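Spherulin-4 (PDB 5C5G) is a fungal glycoside hydrolase with a (beta/alpha) barrel fold that probably acts on galactosaminogalactan during its biosynthesis, like its Aspergillus fumigatus counterpart. Local coordinates at residues Val16-Pro20 with Gly21-Pro25; Tyr96-Trp99 with Pro100-Ser104; Leu127-Leu130 with Arg131-Asp135. One frame throughout, in Å; residues are numbered along the deposited sequence.

Interaction 1 (Val16-Pro20 with Gly21-Pro25); sequences VYPAP and GAWDP
The indole of Trp23 is met on one face by Pro18 and at its edge by the backbone of Val16. Pro18 CB lies 3.9 Å from the centroid of the six-membered ring of Trp23, 21° off the ring normal, a CH-pi contact displaced toward the CE2-CZ2 rim; the pyrrolidine and the indole run side by side in the same direction. At the edge, Trp23 NE1 donates to Val16 O at 2.9 Å. The acceptor stays close to the indole plane, but the N-H arrives from above the carbonyl plane, 47° out of it. That bond and the CH-pi contact over the face together limit the rotation of the indole. Val16 adds a branch beside the pyrrole edge: CG1, anti to the backbone N (chi1 179°), comes within 3.8 Å of Trp23 CD1 and also touches Ala22 CB.

The second ring, that of Tyr17, carries Pro18 CD over one face, while its hydroxyl reaches away to Asp55 and Asn57. Between Pro18 and Trp23 the chain reverses through a type II turn, closed by Ala22 N to Ala19 O at 2.9 Å. Gly21 has a positive phi, at which a side chain would run into Pro20 O. Water 1 donates to Ala19 O and accepts from Trp23 N, tying the turn to the residue just before helix 24-32. Glu61 and Leu65 of helix 56-66 also pack on Trp23. The whole is a beta-alpha loop of a TIM barrel, linking strand 9-13 to helix 24-32 just beyond Tyr15, a residue that binds N-acetyl-D-galactosamine.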
ATOM      1  N   VAL A  16       4.989 -10.680   3.443  1.00 15.05           N
ATOM      2  CA  VAL A  16       5.490 -11.657   4.387  1.00 15.00           C
ATOM      3  C   VAL A  16       4.576 -12.860   4.322  1.00 12.26           C
ATOM      4  O   VAL A  16       3.375 -12.715   4.441  1.00 13.70           O
ATOM      5  CB  VAL A  16       5.372 -11.065   5.814  1.00 18.98           C
ATOM      6  CG1 VAL A  16       5.863 -12.032   6.854  1.00 21.10           C
ATOM      7  CG2 VAL A  16       6.127  -9.733   5.924  1.00 24.20           C
ATOM      8  N   TYR A  17       5.130 -14.052   4.140  1.00 14.96           N
ATOM      9  CA  TYR A  17       4.281 -15.228   4.112  1.00 16.11           C
ATOM     10  C   TYR A  17       3.666 -15.466   5.508  1.00 13.65           C
ATOM     11  O   TYR A  17       4.380 -15.431   6.502  1.00 15.40           O
ATOM     12  CB  TYR A  17       5.059 -16.461   3.656  1.00 16.29           C
ATOM     13  CG  TYR A  17       4.156 -17.655   3.561  1.00 18.08           C
ATOM     14  CD1 TYR A  17       3.323 -17.817   2.470  1.00 18.24           C
ATOM     15  CD2 TYR A  17       4.090 -18.588   4.587  1.00 18.40           C
ATOM     16  CE1 TYR A  17       2.455 -18.873   2.390  1.00 19.68           C
ATOM     17  CE2 TYR A  17       3.226 -19.663   4.510  1.00 19.63           C
ATOM     18  CZ  TYR A  17       2.413 -19.795   3.406  1.00 18.16           C
ATOM     19  OH  TYR A  17       1.540 -20.848   3.317  1.00 20.34           O
ATOM     20  N   PRO A  18       2.341 -15.700   5.582  1.00 13.97           N
ATOM     21  CA  PRO A  18       1.638 -15.768   6.876  1.00 15.51           C
ATOM     22  C   PRO A  18       1.789 -17.091   7.635  1.00 14.98           C
ATOM     23  O   PRO A  18       0.801 -17.686   8.074  1.00 17.10           O
ATOM     24  CB  PRO A  18       0.178 -15.519   6.484  1.00 15.02           C
ATOM     25  CG  PRO A  18       0.087 -16.016   5.088  1.00 15.89           C
ATOM     26  CD  PRO A  18       1.392 -15.674   4.454  1.00 14.95           C
ATOM     27  N   ALA A  19       3.026 -17.530   7.807  1.00 15.97           N
ATOM     28  CA  ALA A  19       3.297 -18.615   8.729  1.00 18.19           C
ATOM     29  C   ALA A  19       2.817 -18.197  10.117  1.00 19.51           C
ATOM     30  O   ALA A  19       2.726 -17.003  10.403  1.00 18.71           O
ATOM     31  CB  ALA A  19       4.769 -18.911   8.759  1.00 19.06           C
ATOM     32  N   PRO A  20       2.480 -19.166  10.976  1.00 20.34           N
ATOM     33  CA  PRO A  20       2.071 -18.785  12.330  1.00 20.36           C
ATOM     34  C   PRO A  20       3.069 -17.824  12.975  1.00 21.05           C
ATOM     35  O   PRO A  20       4.276 -18.077  12.961  1.00 22.30           O
ATOM     36  CB  PRO A  20       2.008 -20.134  13.060  1.00 24.03           C
ATOM     37  CG  PRO A  20       1.643 -21.091  11.971  1.00 24.31           C
ATOM     38  CD  PRO A  20       2.387 -20.620  10.763  1.00 21.61           C
ATOM     39  N   GLY A  21       2.560 -16.712  13.496  1.00 20.79           N
ATOM     40  CA  GLY A  21       3.384 -15.714  14.151  1.00 21.58           C
ATOM     41  C   GLY A  21       4.017 -14.681  13.234  1.00 20.46           C
ATOM     42  O   GLY A  21       4.458 -13.630  13.711  1.00 21.02           O
ATOM     43  N   ALA A  22       4.037 -14.928  11.923  1.00 17.72           N
ATOM     44  CA  ALA A  22       4.798 -14.075  11.018  1.00 17.25           C
ATOM     45  C   ALA A  22       4.268 -12.649  10.948  1.00 16.25           C
ATOM     46  O   ALA A  22       5.033 -11.712  10.719  1.00 18.03           O
ATOM     47  CB  ALA A  22       4.854 -14.676   9.621  1.00 19.83           C
ATOM     48  N   TRP A  23       2.955 -12.481  11.084  1.00 15.09           N
ATOM     49  CA  TRP A  23       2.343 -11.167  11.006  1.00 13.89           C
ATOM     50  C   TRP A  23       2.205 -10.493  12.374  1.00 15.22           C
ATOM     51  O   TRP A  23       1.681  -9.378  12.452  1.00 15.10           O
ATOM     52  CB  TRP A  23       0.993 -11.265  10.295  1.00 13.44           C
ATOM     53  CG  TRP A  23       1.102 -11.524   8.825  1.00 13.37           C
ATOM     54  CD1 TRP A  23       2.238 -11.677   8.095  1.00 14.02           C
ATOM     55  CD2 TRP A  23       0.016 -11.645   7.906  1.00 12.37           C
ATOM     56  NE1 TRP A  23       1.927 -11.880   6.766  1.00 13.87           N
ATOM     57  CE2 TRP A  23       0.567 -11.867   6.626  1.00 12.01           C
ATOM     58  CE3 TRP A  23      -1.374 -11.585   8.042  1.00 14.17           C
ATOM     59  CZ2 TRP A  23      -0.223 -12.028   5.490  1.00 13.50           C
ATOM     60  CZ3 TRP A  23      -2.159 -11.741   6.909  1.00 14.39           C
ATOM     61  CH2 TRP A  23      -1.579 -11.964   5.653  1.00 13.73           C
ATOM     62  N   ASP A  24       2.714 -11.134  13.424  1.00 15.53           N
ATOM     63  CA  ASP A  24       2.586 -10.597  14.769  1.00 15.67           C
ATOM     64  C   ASP A  24       3.133  -9.178  14.909  1.00 15.56           C
ATOM     65  O   ASP A  24       2.520  -8.366  15.584  1.00 15.34           O
ATOM     66  CB  ASP A  24       3.273 -11.502  15.796  1.00 19.72           C
ATOM     67  CG  ASP A  24       2.464 -12.757  16.139  1.00 22.68           C
ATOM     68  OD1 ASP A  24       1.417 -13.021  15.517  1.00 22.63           O
ATOM     69  OD2 ASP A  24       2.892 -13.488  17.053  1.00 26.42           O
ATOM     70  N   PRO A  25       4.275  -8.861  14.277  1.00 14.45           N
ATOM     71  CA  PRO A  25       4.772  -7.491  14.477  1.00 15.45           C
ATOM     72  C   PRO A  25       3.839  -6.431  13.909  1.00 13.95           C
ATOM     73  O   PRO A  25       3.836  -5.296  14.394  1.00 13.59           O
ATOM     74  CB  PRO A  25       6.108  -7.490  13.730  1.00 16.45           C
ATOM     75  CG  PRO A  25       6.552  -8.910  13.753  1.00 16.78           C
ATOM     76  CD  PRO A  25       5.267  -9.696  13.589  1.00 15.61           C
TER
HETATM   77  O   HOH W   1       1.108 -14.661  10.570  1.00 20.57           O

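Interaction 2 (Tyr96-Trp99 with Pro100-Ser104)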
ATOM      1  N   TYR A  96     -10.462 -11.826  -5.561  1.00  9.24           N
ATOM      2  CA  TYR A  96     -10.451 -11.224  -4.225  1.00  9.07           C
ATOM      3  C   TYR A  96     -11.860 -10.872  -3.769  1.00  9.46           C
ATOM      4  O   TYR A  96     -12.227 -11.101  -2.605  1.00 10.18           O
ATOM      5  CB  TYR A  96      -9.624  -9.944  -4.203  1.00  8.72           C
ATOM      6  CG  TYR A  96      -8.116 -10.094  -4.234  1.00  8.24           C
ATOM      7  CD1 TYR A  96      -7.412 -10.689  -3.196  1.00  8.93           C
ATOM      8  CD2 TYR A  96      -7.394  -9.613  -5.316  1.00  8.72           C
ATOM      9  CE1 TYR A  96      -6.043 -10.794  -3.227  1.00  8.92           C
ATOM     10  CE2 TYR A  96      -6.032  -9.710  -5.365  1.00  9.23           C
ATOM     11  CZ  TYR A  96      -5.344 -10.299  -4.310  1.00  8.18           C
ATOM     12  OH  TYR A  96      -3.982 -10.427  -4.305  1.00  9.48           O
ATOM     13  N   ALA A  97     -12.651 -10.282  -4.656  1.00  9.29           N
ATOM     14  CA  ALA A  97     -13.974  -9.837  -4.269  1.00  9.28           C
ATOM     15  C   ALA A  97     -14.855 -10.986  -3.801  1.00  9.75           C
ATOM     16  O   ALA A  97     -15.696 -10.798  -2.938  1.00 11.14           O
ATOM     17  CB  ALA A  97     -14.645  -9.127  -5.417  1.00 11.07           C
ATOM     18  N   ALA A  98     -14.667 -12.165  -4.396  1.00 10.12           N
ATOM     19  CA  ALA A  98     -15.498 -13.317  -4.080  1.00 10.39           C
ATOM     20  C   ALA A  98     -15.016 -14.065  -2.857  1.00 10.40           C
ATOM     21  O   ALA A  98     -15.702 -14.974  -2.407  1.00 11.57           O
ATOM     22  CB  ALA A  98     -15.592 -14.259  -5.274  1.00 11.69           C
ATOM     23  N   TRP A  99     -13.864 -13.695  -2.301  1.00 10.58           N
ATOM     24  CA  TRP A  99     -13.341 -14.384  -1.125  1.00 10.34           C
ATOM     25  C   TRP A  99     -14.360 -14.608   0.011  1.00 10.27           C
ATOM     26  O   TRP A  99     -14.463 -15.720   0.516  1.00 11.43           O
ATOM     27  CB  TRP A  99     -12.101 -13.665  -0.584  1.00  9.94           C
ATOM     28  CG  TRP A  99     -10.806 -14.021  -1.254  1.00  9.44           C
ATOM     29  CD1 TRP A  99     -10.610 -14.883  -2.284  1.00 10.14           C
ATOM     30  CD2 TRP A  99      -9.512 -13.526  -0.893  1.00  9.63           C
ATOM     31  NE1 TRP A  99      -9.266 -14.968  -2.591  1.00 10.43           N
ATOM     32  CE2 TRP A  99      -8.573 -14.139  -1.745  1.00  9.83           C
ATOM     33  CE3 TRP A  99      -9.058 -12.624   0.077  1.00 10.72           C
ATOM     34  CZ2 TRP A  99      -7.199 -13.892  -1.647  1.00 10.73           C
ATOM     35  CZ3 TRP A  99      -7.702 -12.380   0.173  1.00 10.65           C
ATOM     36  CH2 TRP A  99      -6.790 -13.017  -0.681  1.00 10.16           C
ATOM     37  N   PRO A 100     -15.094 -13.569   0.440  1.00 11.05           N
ATOM     38  CA  PRO A 100     -15.974 -13.785   1.599  1.00 12.18           C
ATOM     39  C   PRO A 100     -17.132 -14.716   1.280  1.00 12.85           C
ATOM     40  O   PRO A 100     -17.542 -15.490   2.150  1.00 14.23           O
ATOM     41  CB  PRO A 100     -16.469 -12.375   1.946  1.00 13.33           C
ATOM     42  CG  PRO A 100     -16.172 -11.552   0.747  1.00 13.69           C
ATOM     43  CD  PRO A 100     -14.966 -12.143   0.106  1.00 10.65           C
ATOM     44  N   THR A 101     -17.627 -14.695   0.046  1.00 13.44           N
ATOM     45  CA  THR A 101     -18.723 -15.587  -0.320  1.00 14.77           C
ATOM     46  C   THR A 101     -18.210 -17.005  -0.589  1.00 14.57           C
ATOM     47  O   THR A 101     -18.833 -17.981  -0.189  1.00 14.79           O
ATOM     48  CB  THR A 101     -19.514 -15.059  -1.520  1.00 18.53           C
ATOM     49  OG1 THR A 101     -18.633 -14.765  -2.598  1.00 27.08           O
ATOM     50  CG2 THR A 101     -20.249 -13.806  -1.142  1.00 21.99           C
ATOM     51  N   GLN A 102     -17.053 -17.126  -1.229  1.00 13.18           N
ATOM     52  CA  GLN A 102     -16.473 -18.437  -1.515  1.00 13.36           C
ATOM     53  C   GLN A 102     -16.103 -19.177  -0.236  1.00 12.96           C
ATOM     54  O   GLN A 102     -16.159 -20.400  -0.193  1.00 14.79           O
ATOM     55  CB  GLN A 102     -15.237 -18.293  -2.406  1.00 13.60           C
ATOM     56  CG  GLN A 102     -15.576 -17.894  -3.824  1.00 17.72           C
ATOM     57  CD  GLN A 102     -15.948 -19.072  -4.697  1.00 23.53           C
ATOM     58  OE1 GLN A 102     -15.894 -20.225  -4.270  1.00 29.41           O
ATOM     59  NE2 GLN A 102     -16.332 -18.786  -5.925  1.00 25.19           N
ATOM     60  N   SER A 103     -15.711 -18.432   0.792  1.00 12.68           N
ATOM     61  CA  SER A 103     -15.286 -19.023   2.057  1.00 14.11           C
ATOM     62  C   SER A 103     -16.395 -19.093   3.104  1.00 13.71           C
ATOM     63  O   SER A 103     -16.232 -19.756   4.119  1.00 16.78           O
ATOM     64  CB  SER A 103     -14.145 -18.202   2.650  1.00 13.49           C
ATOM     65  OG  SER A 103     -14.583 -16.900   3.005  1.00 13.76           O
ATOM     66  N   SER A 104     -17.501 -18.398   2.860  1.00 15.06           N
ATOM     67  CA  SER A 104     -18.538 -18.187   3.882  1.00 16.30           C
ATOM     68  C   SER A 104     -17.944 -17.568   5.150  1.00 16.91           C
ATOM     69  O   SER A 104     -18.371 -17.862   6.260  1.00 19.23           O
ATOM     70  CB  SER A 104     -19.288 -19.488   4.226  1.00 18.17           C
ATOM     71  OG  SER A 104     -20.063 -19.960   3.133  1.00 19.42           O
TER
HETATM   72  O   HOH W   2     -18.210 -11.707  -2.264  1.00 20.55           O
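A Schellman motif ends helix 86-103, and the turns leading into it are where Ala98 and Trp99 meet Thr101, Gln102 and Ser103. Two carbonyls each take two donors. Ala98 O receives Gln102 N at 2.8 Å, almost straight on to the carbonyl, and Thr101 OG1 at 2.9 Å, which comes in at a C=O...donor angle of 119°. Trp99 O accepts Ser103 N at 3.0 Å and Ser103 OG at 2.8 Å, the two reaching it from opposite faces of its plane. Both hydroxyls can fold back because they sit between their own backbone N and carbonyl carbon (chi1 52° for Thr101, 65° for Ser103). Water 2 donates to Ala97 O and to Thr101 OG1, bridging the preceding turn.

These side-chain bonds lie beside a kink: Pro100 has no N-H to give to the turn before, and its CD lies 3.4 Å from Ala97 O. Ser104, with positive phi, is the C-prime residue of the motif, in which Asn105 N returns to Pro100 O and a weak bond joins Ser104 N to Thr101 O. The helix belongs to the beta-alpha-beta unit of strands 71-78 and 112-116 in the TIM barrel. On the outer side, Gln102 CG lies 3.9 Å from Ala98 CB, and the chain bends about the CB-CG bond. On the barrel side the Trp99 and Tyr96 rings meet, Tyr96 CD1 standing 3.4 Å above one indole face, offset toward the rim. Both rings touch Ile42 of strand 38-42, and Tyr96 OH bonds to the backbone oxygen of Tyr76, a residue that binds N-acetyl-D-galactosamine.

Interaction 3 (Leu127-Leu130 with Arg131-Asp135)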
ATOM      1  N   LEU A 127      -5.168   5.694 -19.896  1.00 12.70           N
ATOM      2  CA  LEU A 127      -6.107   6.338 -18.991  1.00 13.34           C
ATOM      3  C   LEU A 127      -7.450   5.598 -19.000  1.00 11.91           C
ATOM      4  O   LEU A 127      -8.027   5.347 -17.957  1.00 12.77           O
ATOM      5  CB  LEU A 127      -6.297   7.809 -19.359  1.00 15.33           C
ATOM      6  CG  LEU A 127      -7.284   8.564 -18.467  1.00 17.39           C
ATOM      7  CD1 LEU A 127      -6.811   8.650 -17.023  1.00 20.80           C
ATOM      8  CD2 LEU A 127      -7.556   9.954 -19.018  1.00 21.14           C
ATOM      9  N   ALA A 128      -7.941   5.229 -20.180  1.00 12.81           N
ATOM     10  CA  ALA A 128      -9.203   4.505 -20.285  1.00 13.60           C
ATOM     11  C   ALA A 128      -9.147   3.145 -19.582  1.00 12.78           C
ATOM     12  O   ALA A 128     -10.102   2.723 -18.919  1.00 14.02           O
ATOM     13  CB  ALA A 128      -9.594   4.332 -21.762  1.00 16.10           C
ATOM     14  N   TYR A 129      -8.014   2.471 -19.708  1.00 12.46           N
ATOM     15  CA  TYR A 129      -7.786   1.185 -19.059  1.00 12.13           C
ATOM     16  C   TYR A 129      -7.825   1.352 -17.556  1.00 10.75           C
ATOM     17  O   TYR A 129      -8.517   0.596 -16.864  1.00 11.52           O
ATOM     18  CB  TYR A 129      -6.433   0.654 -19.523  1.00 12.52           C
ATOM     19  CG  TYR A 129      -5.838  -0.620 -18.939  1.00 13.56           C
ATOM     20  CD1 TYR A 129      -5.155  -0.609 -17.735  1.00 13.55           C
ATOM     21  CD2 TYR A 129      -5.839  -1.799 -19.669  1.00 16.02           C
ATOM     22  CE1 TYR A 129      -4.549  -1.750 -17.247  1.00 13.62           C
ATOM     23  CE2 TYR A 129      -5.230  -2.945 -19.189  1.00 17.51           C
ATOM     24  CZ  TYR A 129      -4.586  -2.907 -17.981  1.00 13.88           C
ATOM     25  OH  TYR A 129      -3.950  -4.023 -17.510  1.00 17.29           O
ATOM     26  N   LEU A 130      -7.110   2.337 -17.027  1.00 11.13           N
ATOM     27  CA  LEU A 130      -7.094   2.548 -15.585  1.00 10.58           C
ATOM     28  C   LEU A 130      -8.458   2.966 -15.069  1.00 11.14           C
ATOM     29  O   LEU A 130      -8.881   2.529 -13.993  1.00 10.99           O
ATOM     30  CB  LEU A 130      -6.044   3.579 -15.191  1.00 12.09           C
ATOM     31  CG  LEU A 130      -4.591   3.152 -15.453  1.00 13.74           C
ATOM     32  CD1 LEU A 130      -3.638   4.291 -15.159  1.00 16.24           C
ATOM     33  CD2 LEU A 130      -4.215   1.930 -14.615  1.00 15.95           C
ATOM     34  N   ARG A 131      -9.174   3.793 -15.822  1.00 11.47           N
ATOM     35  CA  ARG A 131     -10.511   4.203 -15.397  1.00 12.02           C
ATOM     36  C   ARG A 131     -11.471   3.020 -15.368  1.00 12.62           C
ATOM     37  O   ARG A 131     -12.311   2.901 -14.460  1.00 13.44           O
ATOM     38  CB  ARG A 131     -11.051   5.309 -16.307  1.00 13.17           C
ATOM     39  CG  ARG A 131     -10.440   6.686 -16.021  1.00 14.23           C
ATOM     40  CD  ARG A 131     -10.728   7.711 -17.142  1.00 16.57           C
ATOM     41  NE  ARG A 131     -12.146   8.041 -17.370  1.00 25.10           N
ATOM     42  CZ  ARG A 131     -12.847   8.907 -16.645  1.00 28.10           C
ATOM     43  NH1 ARG A 131     -12.293   9.497 -15.594  1.00 32.75           N
ATOM     44  NH2 ARG A 131     -14.114   9.175 -16.957  1.00 19.22           N
ATOM     45  N   GLU A 132     -11.356   2.138 -16.355  1.00 12.75           N
ATOM     46  CA  GLU A 132     -12.171   0.935 -16.364  1.00 13.92           C
ATOM     47  C   GLU A 132     -11.881   0.080 -15.135  1.00 13.38           C
ATOM     48  O   GLU A 132     -12.795  -0.443 -14.500  1.00 14.00           O
ATOM     49  CB  GLU A 132     -11.954   0.114 -17.641  1.00 15.50           C
ATOM     50  CG  GLU A 132     -12.800  -1.150 -17.660  1.00 19.54           C
ATOM     51  CD  GLU A 132     -12.886  -1.831 -19.004  1.00 33.82           C
ATOM     52  OE1 GLU A 132     -12.446  -1.250 -20.016  1.00 40.42           O
ATOM     53  OE2 GLU A 132     -13.417  -2.962 -19.038  1.00 41.34           O
ATOM     54  N   LEU A 133     -10.615  -0.073 -14.789  1.00 11.92           N
ATOM     55  CA  LEU A 133     -10.267  -0.846 -13.607  1.00 11.80           C
ATOM     56  C   LEU A 133     -10.856  -0.255 -12.347  1.00 11.20           C
ATOM     57  O   LEU A 133     -11.322  -0.999 -11.486  1.00 11.56           O
ATOM     58  CB  LEU A 133      -8.758  -0.999 -13.465  1.00 13.75           C
ATOM     59  CG  LEU A 133      -8.103  -1.877 -14.529  1.00 14.63           C
ATOM     60  CD1 LEU A 133      -6.611  -1.980 -14.234  1.00 15.94           C
ATOM     61  CD2 LEU A 133      -8.734  -3.274 -14.634  1.00 18.77           C
ATOM     62  N   THR A 134     -10.829   1.060 -12.216  1.00 10.29           N
ATOM     63  CA  THR A 134     -11.456   1.694 -11.071  1.00 10.82           C
ATOM     64  C   THR A 134     -12.956   1.427 -11.054  1.00 11.70           C
ATOM     65  O   THR A 134     -13.526   1.136  -9.995  1.00 12.44           O
ATOM     66  CB  THR A 134     -11.108   3.186 -11.019  1.00 12.07           C
ATOM     67  OG1 THR A 134      -9.738   3.267 -10.635  1.00 11.99           O
ATOM     68  CG2 THR A 134     -11.947   3.931  -9.995  1.00 14.11           C
ATOM     69  N   ASP A 135     -13.608   1.516 -12.209  1.00 12.21           N
ATOM     70  CA  ASP A 135     -15.031   1.193 -12.279  1.00 13.24           C
ATOM     71  C   ASP A 135     -15.309  -0.235 -11.825  1.00 12.20           C
ATOM     72  O   ASP A 135     -16.283  -0.501 -11.132  1.00 13.44           O
ATOM     73  CB  ASP A 135     -15.562   1.401 -13.706  1.00 17.46           C
ATOM     74  CG  ASP A 135     -15.745   2.865 -14.068  1.00 22.09           C
ATOM     75  OD1 ASP A 135     -15.693   3.731 -13.169  1.00 22.56           O
ATOM     76  OD2 ASP A 135     -15.965   3.139 -15.265  1.00 28.07           O
TER
HETATM   77  O   HOH W   3      -7.537   1.882 -11.570  1.00 11.49           O
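Tyr129 and Leu133, one turn apart, touch through the ring atom CE1 and the methyl CD1 at 3.7 Å. Their first torsions differ: the phenol leaves with CG anti to the backbone N (chi1 175°), whereas Leu133 CG stands anti to its carbonyl carbon (chi1 -68°), and the two side chains cross at a slant. Tyr129 OH bonds to Arg84 O, holding the far end of the ring, while Ile86 and Val89 of helix 86-103 pack against Leu133.

Elsewhere round the helix, Leu127 CG lies 3.8 Å from Arg131 CD. Here the methylene part of the arginine does the touching, passing Leu127 at an angle before the chain bends at chi3 (63°). Regular backbone bonds join the turns, among them Arg131 N to Leu127 O at 2.9 Å and Thr134 N to Leu130 O at 3.0 Å. Water 3 donates to Leu130 O and to Thr134 OG1, both at 2.8 Å; the threonine hydroxyl also bonds to Thr164 O. Leu130 packs on His151 of strand 148-152, and Thr134 on Val149. The pairs Leu127-Arg131 and Tyr129-Leu133 have the i to i+4 spacing of an alpha-helix, here helix 124-139, an outer helix of the TIM barrel between strands 112-116 and 148-152.

In the fold
From the N terminus, interaction 1 comes first, closing the turn between strand 9-13 and helix 24-32. Interaction 2 follows at the C-terminal end of helix 86-103, after strand 71-78, and interaction 3 lies within helix 124-139, after strand 112-116. Each is local and complete before the next begins, so none nest or cross. Their centres are about 22 Å apart for interactions 1 and 2, and about 23 Å for 2 and 3; interactions 1 and 3 lie on opposite sides of the chain's centre. Between interactions 2 and 3, helix 86-103 is the common element: it carries residues 96-103 and also packs on Tyr129 and Leu133, joining neighbouring outer helices of the eight-stranded barrel.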